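Local coordinates for protein thioredoxin (H-type,TRX-H) (Edwardsiella tarda, PDB 5ZF2) that belongs to the thioredoxin family as a thioredoxin-like secreted effector that inhibits host ASK1-MAPK signalling cascades to promote pathogenesis during infection, at residues Val24-Cys29 with Ser71-Leu76. Residues are numbered along the deposited sequence; the frame is centred on the assembly and turned at random.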
ATOM      1  N   VAL A  24      -0.116   3.324   3.635  1.00 14.32           N
ATOM      2  CA  VAL A  24      -0.489   4.405   4.544  1.00 17.12           C
ATOM      3  C   VAL A  24       0.730   5.267   4.833  1.00 23.27           C
ATOM      4  O   VAL A  24       1.676   4.824   5.499  1.00 24.13           O
ATOM      5  CB  VAL A  24      -1.078   3.863   5.847  1.00 18.72           C
ATOM      6  CG1 VAL A  24      -1.418   5.035   6.777  1.00 18.49           C
ATOM      7  CG2 VAL A  24      -2.310   3.007   5.556  1.00 17.75           C
ATOM      8  N   TYR A  25       0.667   6.523   4.425  1.00 16.97           N
ATOM      9  CA  TYR A  25       1.815   7.401   4.507  1.00 18.37           C
ATOM     10  C   TYR A  25       1.454   8.624   5.330  1.00 20.65           C
ATOM     11  O   TYR A  25       0.287   8.870   5.653  1.00 27.15           O
ATOM     12  CB  TYR A  25       2.288   7.808   3.093  1.00 20.85           C
ATOM     13  CG  TYR A  25       1.382   8.832   2.421  1.00 27.05           C
ATOM     14  CD1 TYR A  25       0.217   8.451   1.757  1.00 18.43           C
ATOM     15  CD2 TYR A  25       1.689  10.187   2.470  1.00 27.36           C
ATOM     16  CE1 TYR A  25      -0.623   9.410   1.170  1.00 18.85           C
ATOM     17  CE2 TYR A  25       0.863  11.134   1.890  1.00 28.32           C
ATOM     18  CZ  TYR A  25      -0.283  10.739   1.237  1.00 20.52           C
ATOM     19  OH  TYR A  25      -1.081  11.715   0.660  1.00 24.10           O
ATOM     20  N   ALA A  26       2.488   9.402   5.665  1.00 24.10           N
ATOM     21  CA  ALA A  26       2.314  10.707   6.282  1.00 28.89           C
ATOM     22  C   ALA A  26       3.326  11.656   5.660  1.00 28.62           C
ATOM     23  O   ALA A  26       4.464  11.262   5.385  1.00 29.35           O
ATOM     24  CB  ALA A  26       2.497  10.642   7.802  1.00 33.49           C
ATOM     25  N   ASP A  27       2.905  12.906   5.449  1.00 34.97           N
ATOM     26  CA  ASP A  27       3.738  13.908   4.798  1.00 45.87           C
ATOM     27  C   ASP A  27       4.959  14.316   5.611  1.00 48.63           C
ATOM     28  O   ASP A  27       5.872  14.918   5.039  1.00 54.08           O
ATOM     29  CB  ASP A  27       2.905  15.146   4.466  1.00 47.88           C
ATOM     30  CG  ASP A  27       2.118  14.986   3.174  1.00 58.28           C
ATOM     31  OD1 ASP A  27       2.538  14.188   2.308  1.00 58.68           O
ATOM     32  OD2 ASP A  27       1.077  15.661   3.022  1.00 70.51           O
ATOM     33  N   TRP A  28       5.019  14.002   6.904  1.00 41.48           N
ATOM     34  CA  TRP A  28       6.165  14.369   7.728  1.00 48.60           C
ATOM     35  C   TRP A  28       6.810  13.157   8.385  1.00 54.28           C
ATOM     36  O   TRP A  28       7.245  13.212   9.540  1.00 64.58           O
ATOM     37  CB  TRP A  28       5.760  15.391   8.783  1.00 51.68           C
ATOM     38  CG  TRP A  28       5.719  16.750   8.213  1.00 54.47           C
ATOM     39  CD1 TRP A  28       4.622  17.420   7.758  1.00 53.95           C
ATOM     40  CD2 TRP A  28       6.840  17.610   7.996  1.00 54.87           C
ATOM     41  NE1 TRP A  28       4.990  18.652   7.280  1.00 61.01           N
ATOM     42  CE2 TRP A  28       6.347  18.796   7.417  1.00 62.60           C
ATOM     43  CE3 TRP A  28       8.214  17.493   8.238  1.00 55.76           C
ATOM     44  CZ2 TRP A  28       7.183  19.867   7.080  1.00 61.65           C
ATOM     45  CZ3 TRP A  28       9.044  18.558   7.904  1.00 60.51           C
ATOM     46  CH2 TRP A  28       8.525  19.728   7.329  1.00 58.83           C
ATOM     47  N   CYS A  29       6.906  12.052   7.655  1.00 46.17           N
ATOM     48  CA  CYS A  29       7.467  10.821   8.199  1.00 36.15           C
ATOM     49  C   CYS A  29       8.720  10.429   7.428  1.00 44.11           C
ATOM     50  O   CYS A  29       8.633  10.125   6.223  1.00 36.92           O
ATOM     51  CB  CYS A  29       6.447   9.695   8.156  1.00 39.41           C
ATOM     52  SG  CYS A  29       7.169   8.115   8.636  1.00 49.82           S
ATOM     53  N   SER A  71      -3.039   1.874  12.796  1.00 20.99           N
ATOM     54  CA  SER A  71      -2.736   2.812  13.861  1.00 23.33           C
ATOM     55  C   SER A  71      -1.418   3.543  13.670  1.00 22.90           C
ATOM     56  O   SER A  71      -1.122   4.445  14.458  1.00 28.12           O
ATOM     57  CB  SER A  71      -2.724   2.099  15.228  1.00 27.09           C
ATOM     58  OG  SER A  71      -1.760   1.052  15.265  1.00 32.77           O
ATOM     59  N   GLN A  72      -0.612   3.188  12.669  1.00 23.21           N
ATOM     60  CA  GLN A  72       0.653   3.884  12.460  1.00 24.99           C
ATOM     61  C   GLN A  72       0.847   4.194  10.983  1.00 21.05           C
ATOM     62  O   GLN A  72       0.429   3.430  10.109  1.00 20.00           O
ATOM     63  CB  GLN A  72       1.864   3.073  12.940  1.00 22.24           C
ATOM     64  CG  GLN A  72       1.599   2.281  14.213  1.00 41.04           C
ATOM     65  CD  GLN A  72       2.858   1.699  14.792  1.00 43.95           C
ATOM     66  OE1 GLN A  72       3.950   2.221  14.577  1.00 52.17           O
ATOM     67  NE2 GLN A  72       2.717   0.609  15.537  1.00 45.70           N
ATOM     68  N   GLN A  73       1.519   5.310  10.726  1.00 21.54           N
ATOM     69  CA  GLN A  73       2.027   5.582   9.395  1.00 22.30           C
ATOM     70  C   GLN A  73       3.076   4.528   9.050  1.00 22.93           C
ATOM     71  O   GLN A  73       3.581   3.817   9.923  1.00 31.38           O
ATOM     72  CB  GLN A  73       2.623   6.987   9.342  1.00 26.32           C
ATOM     73  CG  GLN A  73       3.711   7.181  10.410  1.00 45.17           C
ATOM     74  CD  GLN A  73       3.919   8.635  10.826  1.00 49.97           C
ATOM     75  OE1 GLN A  73       5.046   9.059  11.100  1.00 47.90           O
ATOM     76  NE2 GLN A  73       2.831   9.399  10.883  1.00 49.52           N
ATOM     77  N   SER A  74       3.397   4.430   7.765  1.00 27.01           N
ATOM     78  CA  SER A  74       4.320   3.432   7.223  1.00 28.05           C
ATOM     79  C   SER A  74       3.764   2.013   7.293  1.00 25.06           C
ATOM     80  O   SER A  74       4.535   1.046   7.224  1.00 24.43           O
ATOM     81  CB  SER A  74       5.706   3.499   7.892  1.00 19.72           C
ATOM     82  OG  SER A  74       5.703   2.925   9.206  1.00 21.49           O
ATOM     83  N   THR A  75       2.439   1.862   7.387  1.00 11.90           N
ATOM     84  CA  THR A  75       1.797   0.550   7.309  1.00 17.09           C
ATOM     85  C   THR A  75       1.526   0.224   5.845  1.00 18.17           C
ATOM     86  O   THR A  75       1.036   1.082   5.094  1.00 17.58           O
ATOM     87  CB  THR A  75       0.473   0.501   8.087  1.00 16.13           C
ATOM     88  OG1 THR A  75       0.685   0.847   9.459  1.00 18.42           O
ATOM     89  CG2 THR A  75      -0.130  -0.903   8.027  1.00  9.98           C
ATOM     90  N   LEU A  76       1.864  -1.004   5.439  1.00 10.29           N
ATOM     91  CA  LEU A  76       1.558  -1.526   4.104  1.00  8.90           C
ATOM     92  C   LEU A  76       0.682  -2.755   4.280  1.00 11.51           C
ATOM     93  O   LEU A  76       0.975  -3.614   5.131  1.00 13.44           O
ATOM     94  CB  LEU A  76       2.827  -1.927   3.333  1.00 14.12           C
ATOM     95  CG  LEU A  76       3.918  -0.874   3.153  1.00 12.59           C
ATOM     96  CD1 LEU A  76       5.201  -1.506   2.555  1.00 11.58           C
ATOM     97  CD2 LEU A  76       3.386   0.215   2.255  1.00 15.46           C
TER
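Val-24 is gripped through its backbone by Ser-74 and Thr-75. Val-24 N donates to Thr-75 O at 2.9 Å with an N-H...O angle of 166°, while Val-24 O accepts from Ser-74 N over the same length but at only 132°, a clearly bent bond. Two consecutive residues thus face one, and with Ser-74 in a left-handed conformation (phi 68°) the geometry is that of a G1 beta bulge. Val-24, Ser-74 and Thr-75 are all buried, so these two bonds form the tight, enclosed part; Val-24 CB and Thr-75 CB make an ordinary van der Waals contact at 4.3 Å. Thr-75 OG1 donates to Gln-72 O at 2.7 Å, tying the start of strand 75-80 back to the loop before it.

The more solvent-accessible end belongs to Gln-73, whose extended chain runs alongside Ala-26 and Cys-29. Gln-73 NE2 comes to 3.3 Å from Ala-26 CB, and Gln-73 OE1 lies 3.4 Å from Cys-29 SG, contacts without a hydrogen bond. Cys-29 begins a CxxC pattern consistent with a thioredoxin-type redox site and N-caps helix 30-43. Gln-73 and Ser-74 also touch Cys-32 of that helix, while strands 52-57 and 83-89 flank the paired strands 20-25 and 75-80.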